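Local coordinates for Lin2960 protein (Listeria innocua, PDB 3OOP) that probably binds DNA as a MarR-type winged-helix transcription regulator, although its particular role in Listeria innocua remains unknown, at residues Ser32-Pro37 and Leu76-Ile81; Val42-Glu47 and Glu107-Val112. One frame throughout, in Å; residues are numbered along the deposited sequence.

Interaction 1 (Ser32-Pro37 and Leu76-Ile81); sequences SYDVTP and LRKELI
Lys78 spans the gap between the two segments and places its ammonium group against Asp34, the two side chains reaching toward each other. A salt bridge joins Lys78 NZ to Asp34 OD2 at 3.0 Å. The nitrogen comes in over the carboxylate, 56° out of its plane. Starting with CG anti to the carbonyl carbon (chi1 -66°) and extended beyond it, the lysine chain gains its full reach, and its CE passes 3.4 Å from Asp34 OD2. The same NZ lies 3.1 Å from the backbone Asp34 O and donates a hydrogen bond to Gln39 OE1. That amide oxygen also accepts from Thr36 N, so Gln39 ties the lysine to the backbone entering helix 37-49. Thr36 is the N-cap of this helix, its side chain bonding a backbone N in the first turn. In the other segment a Schellman motif ends helix 65-77: Glu79 has positive phi, and its N donates to Leu76 O at 3.0 Å. Beside the polar bridge, Val35 CG2 meets Leu80 CD1 at 3.9 Å, the two side chains running antiparallel alongside one another. The contact thus joins the loop just before helix 37-49 to the turn leading from helix 65-77, which by MarR topology is probably the recognition helix, into strand 81-84 of the wing. Val35 also packs on Trp40 and Leu43 of helix 37-49 and on Glu104 of helix 99-119, while Leu80 rests on Leu75 of helix 65-77 and pairs through its backbone with Thr98.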
ATOM      1  N   SER A  32      -0.886 -21.196  19.021  1.00 29.78           N
ATOM      2  CA  SER A  32      -0.822 -22.429  19.803  1.00 30.52           C
ATOM      3  C   SER A  32      -2.075 -23.293  19.660  1.00 30.55           C
ATOM      4  O   SER A  32      -2.113 -24.407  20.166  1.00 30.50           O
ATOM      5  CB  SER A  32      -0.535 -22.142  21.282  1.00 30.70           C
ATOM      6  OG  SER A  32       0.648 -21.376  21.406  1.00 33.44           O
ATOM      7  N   TYR A  33      -3.089 -22.784  18.964  1.00 30.50           N
ATOM      8  CA  TYR A  33      -4.359 -23.494  18.830  1.00 31.44           C
ATOM      9  C   TYR A  33      -4.341 -24.507  17.685  1.00 31.70           C
ATOM     10  O   TYR A  33      -3.521 -24.401  16.769  1.00 31.05           O
ATOM     11  CB  TYR A  33      -5.505 -22.489  18.690  1.00 31.51           C
ATOM     12  CG  TYR A  33      -5.745 -21.757  19.987  1.00 35.29           C
ATOM     13  CD1 TYR A  33      -6.729 -22.193  20.876  1.00 37.77           C
ATOM     14  CD2 TYR A  33      -4.961 -20.657  20.350  1.00 37.42           C
ATOM     15  CE1 TYR A  33      -6.949 -21.536  22.079  1.00 40.68           C
ATOM     16  CE2 TYR A  33      -5.168 -19.994  21.558  1.00 40.74           C
ATOM     17  CZ  TYR A  33      -6.167 -20.441  22.411  1.00 42.18           C
ATOM     18  OH  TYR A  33      -6.381 -19.797  23.609  1.00 46.28           O
ATOM     19  N   ASP A  34      -5.239 -25.487  17.744  1.00 32.18           N
ATOM     20  CA  ASP A  34      -5.249 -26.584  16.771  1.00 34.18           C
ATOM     21  C   ASP A  34      -5.609 -26.087  15.367  1.00 34.67           C
ATOM     22  O   ASP A  34      -5.068 -26.555  14.371  1.00 35.67           O
ATOM     23  CB  ASP A  34      -6.196 -27.702  17.222  1.00 34.77           C
ATOM     24  CG  ASP A  34      -6.350 -28.799  16.177  1.00 37.77           C
ATOM     25  OD1 ASP A  34      -5.416 -29.613  16.032  1.00 41.52           O
ATOM     26  OD2 ASP A  34      -7.405 -28.847  15.502  1.00 41.12           O
ATOM     27  N   VAL A  35      -6.500 -25.110  15.298  1.00 35.66           N
ATOM     28  CA  VAL A  35      -6.872 -24.465  14.034  1.00 35.94           C
ATOM     29  C   VAL A  35      -5.741 -23.566  13.499  1.00 37.14           C
ATOM     30  O   VAL A  35      -5.298 -22.657  14.206  1.00 38.25           O
ATOM     31  CB  VAL A  35      -8.191 -23.662  14.232  1.00 35.72           C
ATOM     32  CG1 VAL A  35      -8.532 -22.830  13.020  1.00 35.26           C
ATOM     33  CG2 VAL A  35      -9.346 -24.617  14.565  1.00 35.96           C
ATOM     34  N   THR A  36      -5.285 -23.822  12.262  1.00 37.34           N
ATOM     35  CA  THR A  36      -4.247 -23.013  11.570  1.00 37.87           C
ATOM     36  C   THR A  36      -4.786 -21.685  10.980  1.00 37.56           C
ATOM     37  O   THR A  36      -5.993 -21.545  10.805  1.00 36.84           O
ATOM     38  CB  THR A  36      -3.585 -23.812  10.427  1.00 37.94           C
ATOM     39  OG1 THR A  36      -4.498 -23.943   9.328  1.00 38.24           O
ATOM     40  CG2 THR A  36      -3.130 -25.197  10.903  1.00 39.16           C
ATOM     41  N   PRO A  37      -3.891 -20.713  10.660  1.00 37.95           N
ATOM     42  CA  PRO A  37      -4.329 -19.419  10.091  1.00 37.44           C
ATOM     43  C   PRO A  37      -5.271 -19.511   8.878  1.00 36.70           C
ATOM     44  O   PRO A  37      -6.281 -18.805   8.842  1.00 36.13           O
ATOM     45  CB  PRO A  37      -3.014 -18.751   9.668  1.00 38.35           C
ATOM     46  CG  PRO A  37      -2.002 -19.328  10.537  1.00 38.70           C
ATOM     47  CD  PRO A  37      -2.451 -20.699  10.979  1.00 38.53           C
ATOM     48  N   LEU A  76     -14.223 -30.252   7.844  1.00 33.41           N
ATOM     49  CA  LEU A  76     -15.187 -31.341   7.950  1.00 33.99           C
ATOM     50  C   LEU A  76     -14.615 -32.511   8.752  1.00 34.39           C
ATOM     51  O   LEU A  76     -15.293 -33.043   9.642  1.00 34.52           O
ATOM     52  CB  LEU A  76     -15.646 -31.802   6.559  1.00 34.40           C
ATOM     53  CG  LEU A  76     -16.648 -30.894   5.834  1.00 34.73           C
ATOM     54  CD1 LEU A  76     -16.753 -31.291   4.380  1.00 36.37           C
ATOM     55  CD2 LEU A  76     -18.029 -30.906   6.504  1.00 34.88           C
ATOM     56  N   ARG A  77     -13.370 -32.882   8.461  1.00 34.47           N
ATOM     57  CA  ARG A  77     -12.719 -33.971   9.178  0.50 34.69           C
ATOM     58  C   ARG A  77     -12.518 -33.634  10.658  1.00 34.49           C
ATOM     59  O   ARG A  77     -12.646 -34.511  11.512  1.00 34.68           O
ATOM     60  CB  ARG A  77     -11.400 -34.349   8.506  0.50 35.15           C
ATOM     61  CG  ARG A  77     -11.000 -35.795   8.716  0.50 35.67           C
ATOM     62  CD  ARG A  77      -9.994 -36.247   7.671  0.50 37.46           C
ATOM     63  NE  ARG A  77      -8.788 -35.423   7.662  0.50 37.21           N
ATOM     64  CZ  ARG A  77      -8.477 -34.561   6.700  0.50 37.14           C
ATOM     65  NH1 ARG A  77      -7.351 -33.861   6.777  0.50 37.16           N
ATOM     66  NH2 ARG A  77      -9.291 -34.399   5.660  0.50 37.01           N
ATOM     67  N   LYS A  78     -12.233 -32.364  10.958  1.00 33.71           N
ATOM     68  CA  LYS A  78     -12.105 -31.885  12.341  1.00 32.71           C
ATOM     69  C   LYS A  78     -13.463 -31.725  13.033  1.00 32.41           C
ATOM     70  O   LYS A  78     -13.514 -31.365  14.214  1.00 32.12           O
ATOM     71  CB  LYS A  78     -11.315 -30.571  12.415  1.00 32.82           C
ATOM     72  CG  LYS A  78      -9.838 -30.693  12.013  1.00 33.47           C
ATOM     73  CD  LYS A  78      -9.054 -29.408  12.249  1.00 33.98           C
ATOM     74  CE  LYS A  78      -7.549 -29.666  12.164  1.00 35.20           C
ATOM     75  NZ  LYS A  78      -6.714 -28.482  12.564  1.00 36.07           N
ATOM     76  N   GLU A  79     -14.542 -31.983  12.292  0.50 32.17           N
ATOM     77  CA  GLU A  79     -15.924 -31.900  12.786  0.50 31.89           C
ATOM     78  C   GLU A  79     -16.290 -30.504  13.282  0.50 31.08           C
ATOM     79  O   GLU A  79     -17.046 -30.357  14.245  0.50 30.93           O
ATOM     80  CB  GLU A  79     -16.183 -32.943  13.876  0.50 32.41           C
ATOM     81  CG  GLU A  79     -15.540 -34.299  13.587  0.50 33.98           C
ATOM     82  CD  GLU A  79     -15.921 -35.355  14.598  0.50 35.86           C
ATOM     83  OE1 GLU A  79     -15.140 -35.588  15.540  0.50 37.94           O
ATOM     84  OE2 GLU A  79     -17.007 -35.947  14.452  0.50 37.41           O
ATOM     85  N   LEU A  80     -15.759 -29.486  12.607  1.00 30.43           N
ATOM     86  CA  LEU A  80     -15.999 -28.087  12.985  1.00 29.46           C
ATOM     87  C   LEU A  80     -17.104 -27.480  12.130  1.00 29.48           C
ATOM     88  O   LEU A  80     -17.733 -26.493  12.513  1.00 28.66           O
ATOM     89  CB  LEU A  80     -14.703 -27.261  12.870  1.00 28.84           C
ATOM     90  CG  LEU A  80     -13.554 -27.760  13.766  1.00 28.83           C
ATOM     91  CD1 LEU A  80     -12.230 -27.027  13.485  1.00 30.16           C
ATOM     92  CD2 LEU A  80     -13.940 -27.671  15.238  1.00 29.34           C
ATOM     93  N   ILE A  81     -17.343 -28.075  10.972  1.00 29.95           N
ATOM     94  CA  ILE A  81     -18.385 -27.585  10.072  1.00 31.49           C
ATOM     95  C   ILE A  81     -19.190 -28.761   9.526  1.00 33.74           C
ATOM     96  O   ILE A  81     -18.777 -29.922   9.642  1.00 33.32           O
ATOM     97  CB  ILE A  81     -17.809 -26.730   8.901  1.00 30.93           C
ATOM     98  CG1 ILE A  81     -16.915 -27.585   7.984  1.00 30.38           C
ATOM     99  CG2 ILE A  81     -17.070 -25.484   9.453  1.00 30.87           C
ATOM    100  CD1 ILE A  81     -16.477 -26.870   6.680  1.00 29.11           C
TER

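Interaction 2 (Val42-Glu47 and Glu107-Val112); sequences VLEGIE and ELRDIV
Arg109 reaches from helix 99-119 to Glu47, forming a salt bridge through NH2 to Glu47 OE1 at 2.8 Å. This hydrogen bond is bent, with an N-H...O angle of 139°, and meets the oxygen on its anti side. A second, weak bond from Arg109 NE to the same OE1 measures 3.3 Å, so one oxygen takes both donors; the carboxylate stands steeply to the guanidinium, their planes 80° apart. A bend at chi2 (-75°) turns the Glu47 carboxylate to the edge of that group. At this edge lies also the backbone Glu44 O, 3.0 Å from Arg109 NH2. The charges of Glu44 OE2 and Arg109 NH1 stand 4.5 Å apart, too far for a salt bridge. The two helices belong to different parts of the MarR fold: 37-49 opens the winged-helix domain, whereas 99-119 follows the wing and, as in relatives, probably leads into the dimerisation region. Van der Waals contact comes from the Glu44 methylene carbons against the guanidinium, with CG 3.5 Å from Arg109 NH1 and the side chains roughly perpendicular. Glu44 and Arg109 each adopt two conformations, and this geometry belongs to one of them. Arg109 further packs on Trp40 and Ala48.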
ATOM      1  N   VAL A  42     -11.164 -19.436   6.794  1.00 28.43           N
ATOM      2  CA  VAL A  42     -12.359 -20.090   6.279  1.00 28.05           C
ATOM      3  C   VAL A  42     -13.423 -20.228   7.375  1.00 27.99           C
ATOM      4  O   VAL A  42     -14.583 -19.889   7.152  1.00 27.55           O
ATOM      5  CB  VAL A  42     -12.033 -21.432   5.584  1.00 28.11           C
ATOM      6  CG1 VAL A  42     -13.306 -22.163   5.220  1.00 28.12           C
ATOM      7  CG2 VAL A  42     -11.209 -21.175   4.320  1.00 28.77           C
ATOM      8  N   LEU A  43     -13.022 -20.698   8.556  1.00 28.05           N
ATOM      9  CA  LEU A  43     -13.939 -20.831   9.698  1.00 29.05           C
ATOM     10  C   LEU A  43     -14.639 -19.526  10.055  1.00 28.97           C
ATOM     11  O   LEU A  43     -15.863 -19.509  10.235  1.00 29.06           O
ATOM     12  CB  LEU A  43     -13.194 -21.325  10.939  1.00 29.66           C
ATOM     13  CG  LEU A  43     -13.214 -22.774  11.375  1.00 32.09           C
ATOM     14  CD1 LEU A  43     -12.485 -22.871  12.716  1.00 33.90           C
ATOM     15  CD2 LEU A  43     -14.642 -23.341  11.495  1.00 32.29           C
ATOM     16  N   GLU A  44     -13.848 -18.456  10.186  1.00 29.10           N
ATOM     17  CA  GLU A  44     -14.350 -17.106  10.472  0.50 29.36           C
ATOM     18  C   GLU A  44     -15.381 -16.672   9.428  1.00 28.98           C
ATOM     19  O   GLU A  44     -16.422 -16.093   9.763  1.00 28.69           O
ATOM     20  CB  GLU A  44     -13.167 -16.119  10.522  0.50 29.67           C
ATOM     21  CG  GLU A  44     -13.512 -14.649  10.278  0.50 31.73           C
ATOM     22  CD  GLU A  44     -12.331 -13.857   9.734  0.50 34.20           C
ATOM     23  OE1 GLU A  44     -12.467 -13.249   8.651  0.50 36.14           O
ATOM     24  OE2 GLU A  44     -11.262 -13.848  10.373  0.50 35.99           O
ATOM     25  N   GLY A  45     -15.071 -16.934   8.156  1.00 28.30           N
ATOM     26  CA  GLY A  45     -15.971 -16.594   7.056  1.00 27.40           C
ATOM     27  C   GLY A  45     -17.267 -17.370   7.141  1.00 27.20           C
ATOM     28  O   GLY A  45     -18.337 -16.827   6.907  1.00 28.01           O
ATOM     29  N   ILE A  46     -17.166 -18.655   7.463  1.00 26.22           N
ATOM     30  CA  ILE A  46     -18.360 -19.477   7.661  1.00 26.20           C
ATOM     31  C   ILE A  46     -19.198 -18.958   8.834  1.00 26.68           C
ATOM     32  O   ILE A  46     -20.406 -18.759   8.692  1.00 27.29           O
ATOM     33  CB  ILE A  46     -18.022 -20.987   7.799  1.00 25.88           C
ATOM     34  CG1 ILE A  46     -17.366 -21.499   6.509  1.00 25.97           C
ATOM     35  CG2 ILE A  46     -19.290 -21.794   8.089  1.00 26.44           C
ATOM     36  CD1 ILE A  46     -16.796 -22.932   6.584  1.00 25.10           C
ATOM     37  N   GLU A  47     -18.559 -18.706   9.976  1.00 27.02           N
ATOM     38  CA  GLU A  47     -19.280 -18.165  11.139  1.00 28.20           C
ATOM     39  C   GLU A  47     -20.003 -16.878  10.770  1.00 28.57           C
ATOM     40  O   GLU A  47     -21.144 -16.696  11.151  1.00 28.62           O
ATOM     41  CB  GLU A  47     -18.338 -17.928  12.334  1.00 28.75           C
ATOM     42  CG  GLU A  47     -19.062 -17.616  13.676  1.00 31.56           C
ATOM     43  CD  GLU A  47     -19.642 -16.207  13.761  1.00 35.78           C
ATOM     44  OE1 GLU A  47     -19.058 -15.263  13.171  1.00 37.50           O
ATOM     45  OE2 GLU A  47     -20.694 -16.043  14.435  1.00 38.17           O
ATOM     46  N   GLU A 107     -13.963 -19.125  20.972  1.00 29.86           N
ATOM     47  CA  GLU A 107     -12.708 -19.087  21.715  1.00 30.88           C
ATOM     48  C   GLU A 107     -11.635 -18.312  20.934  1.00 30.50           C
ATOM     49  O   GLU A 107     -10.990 -17.415  21.490  1.00 30.55           O
ATOM     50  CB  GLU A 107     -12.258 -20.522  22.031  1.00 32.08           C
ATOM     51  CG  GLU A 107     -11.077 -20.658  23.001  1.00 35.93           C
ATOM     52  CD  GLU A 107     -10.711 -22.111  23.305  1.00 40.83           C
ATOM     53  OE1 GLU A 107      -9.695 -22.330  24.002  1.00 44.67           O
ATOM     54  OE2 GLU A 107     -11.432 -23.036  22.851  1.00 42.52           O
ATOM     55  N   LEU A 108     -11.475 -18.636  19.648  1.00 29.76           N
ATOM     56  CA  LEU A 108     -10.494 -17.961  18.791  1.00 29.45           C
ATOM     57  C   LEU A 108     -10.826 -16.487  18.592  1.00 29.45           C
ATOM     58  O   LEU A 108      -9.929 -15.633  18.695  1.00 29.17           O
ATOM     59  CB  LEU A 108     -10.370 -18.672  17.437  1.00 29.77           C
ATOM     60  CG  LEU A 108      -9.878 -20.117  17.472  1.00 30.90           C
ATOM     61  CD1 LEU A 108     -10.104 -20.808  16.121  1.00 32.04           C
ATOM     62  CD2 LEU A 108      -8.407 -20.179  17.871  1.00 34.43           C
ATOM     63  N   ARG A 109     -12.096 -16.182  18.314  1.00 29.34           N
ATOM     64  CA  ARG A 109     -12.519 -14.797  18.118  0.50 29.74           C
ATOM     65  C   ARG A 109     -12.184 -13.949  19.341  1.00 30.06           C
ATOM     66  O   ARG A 109     -11.727 -12.821  19.205  1.00 30.47           O
ATOM     67  CB  ARG A 109     -14.013 -14.700  17.810  0.50 29.86           C
ATOM     68  CG  ARG A 109     -14.381 -14.985  16.364  0.50 30.18           C
ATOM     69  CD  ARG A 109     -15.541 -14.114  15.914  0.50 31.36           C
ATOM     70  NE  ARG A 109     -16.165 -14.587  14.679  0.50 32.58           N
ATOM     71  CZ  ARG A 109     -15.771 -14.254  13.454  0.50 32.88           C
ATOM     72  NH1 ARG A 109     -14.727 -13.450  13.279  0.50 34.41           N
ATOM     73  NH2 ARG A 109     -16.424 -14.728  12.396  0.50 32.16           N
ATOM     74  N   ASP A 110     -12.404 -14.506  20.527  1.00 30.29           N
ATOM     75  CA  ASP A 110     -12.139 -13.784  21.787  1.00 31.69           C
ATOM     76  C   ASP A 110     -10.650 -13.466  21.957  1.00 31.53           C
ATOM     77  O   ASP A 110     -10.280 -12.364  22.387  1.00 31.16           O
ATOM     78  CB  ASP A 110     -12.677 -14.567  22.995  1.00 32.81           C
ATOM     79  CG  ASP A 110     -14.205 -14.510  23.112  1.00 35.10           C
ATOM     80  OD1 ASP A 110     -14.846 -13.631  22.490  1.00 37.70           O
ATOM     81  OD2 ASP A 110     -14.773 -15.354  23.841  1.00 38.52           O
ATOM     82  N   ILE A 111      -9.803 -14.432  21.603  1.00 30.96           N
ATOM     83  CA  ILE A 111      -8.353 -14.255  21.679  1.00 31.30           C
ATOM     84  C   ILE A 111      -7.902 -13.182  20.700  1.00 30.56           C
ATOM     85  O   ILE A 111      -7.138 -12.279  21.070  1.00 30.62           O
ATOM     86  CB  ILE A 111      -7.599 -15.564  21.407  1.00 31.29           C
ATOM     87  CG1 ILE A 111      -7.855 -16.554  22.543  1.00 33.04           C
ATOM     88  CG2 ILE A 111      -6.088 -15.295  21.293  1.00 31.34           C
ATOM     89  CD1 ILE A 111      -7.907 -17.966  22.068  1.00 35.78           C
ATOM     90  N   VAL A 112      -8.375 -13.278  19.457  1.00 29.89           N
ATOM     91  CA  VAL A 112      -8.045 -12.285  18.430  1.00 29.88           C
ATOM     92  C   VAL A 112      -8.515 -10.878  18.824  1.00 30.42           C
ATOM     93  O   VAL A 112      -7.768  -9.905  18.677  1.00 30.24           O
ATOM     94  CB  VAL A 112      -8.592 -12.710  17.041  1.00 29.49           C
ATOM     95  CG1 VAL A 112      -8.387 -11.615  16.009  1.00 29.94           C
ATOM     96  CG2 VAL A 112      -7.924 -14.018  16.590  1.00 29.00           C
TER

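Overall arrangement
Interaction 1 uses the loop leading into helix 37-49 and interaction 2 the helix itself, so the two hold consecutive elements rather than the same one, with centres about 11 Å apart. Interaction 1 is partly buried, with an apolar pair beside its salt bridge, and connects this loop to the turn before the wing. Interaction 2 is a surface contact between two helices, dominated by the charges of one arginine and its acidic partner. Hydrophobic side chains link them: Tyr33 CG packs 3.7 Å from Leu108 CD2, and Ile81 CG2 lies 3.8 Å from Leu43 CD2. In each, a long basic side chain from later in the sequence meets an acidic one from earlier.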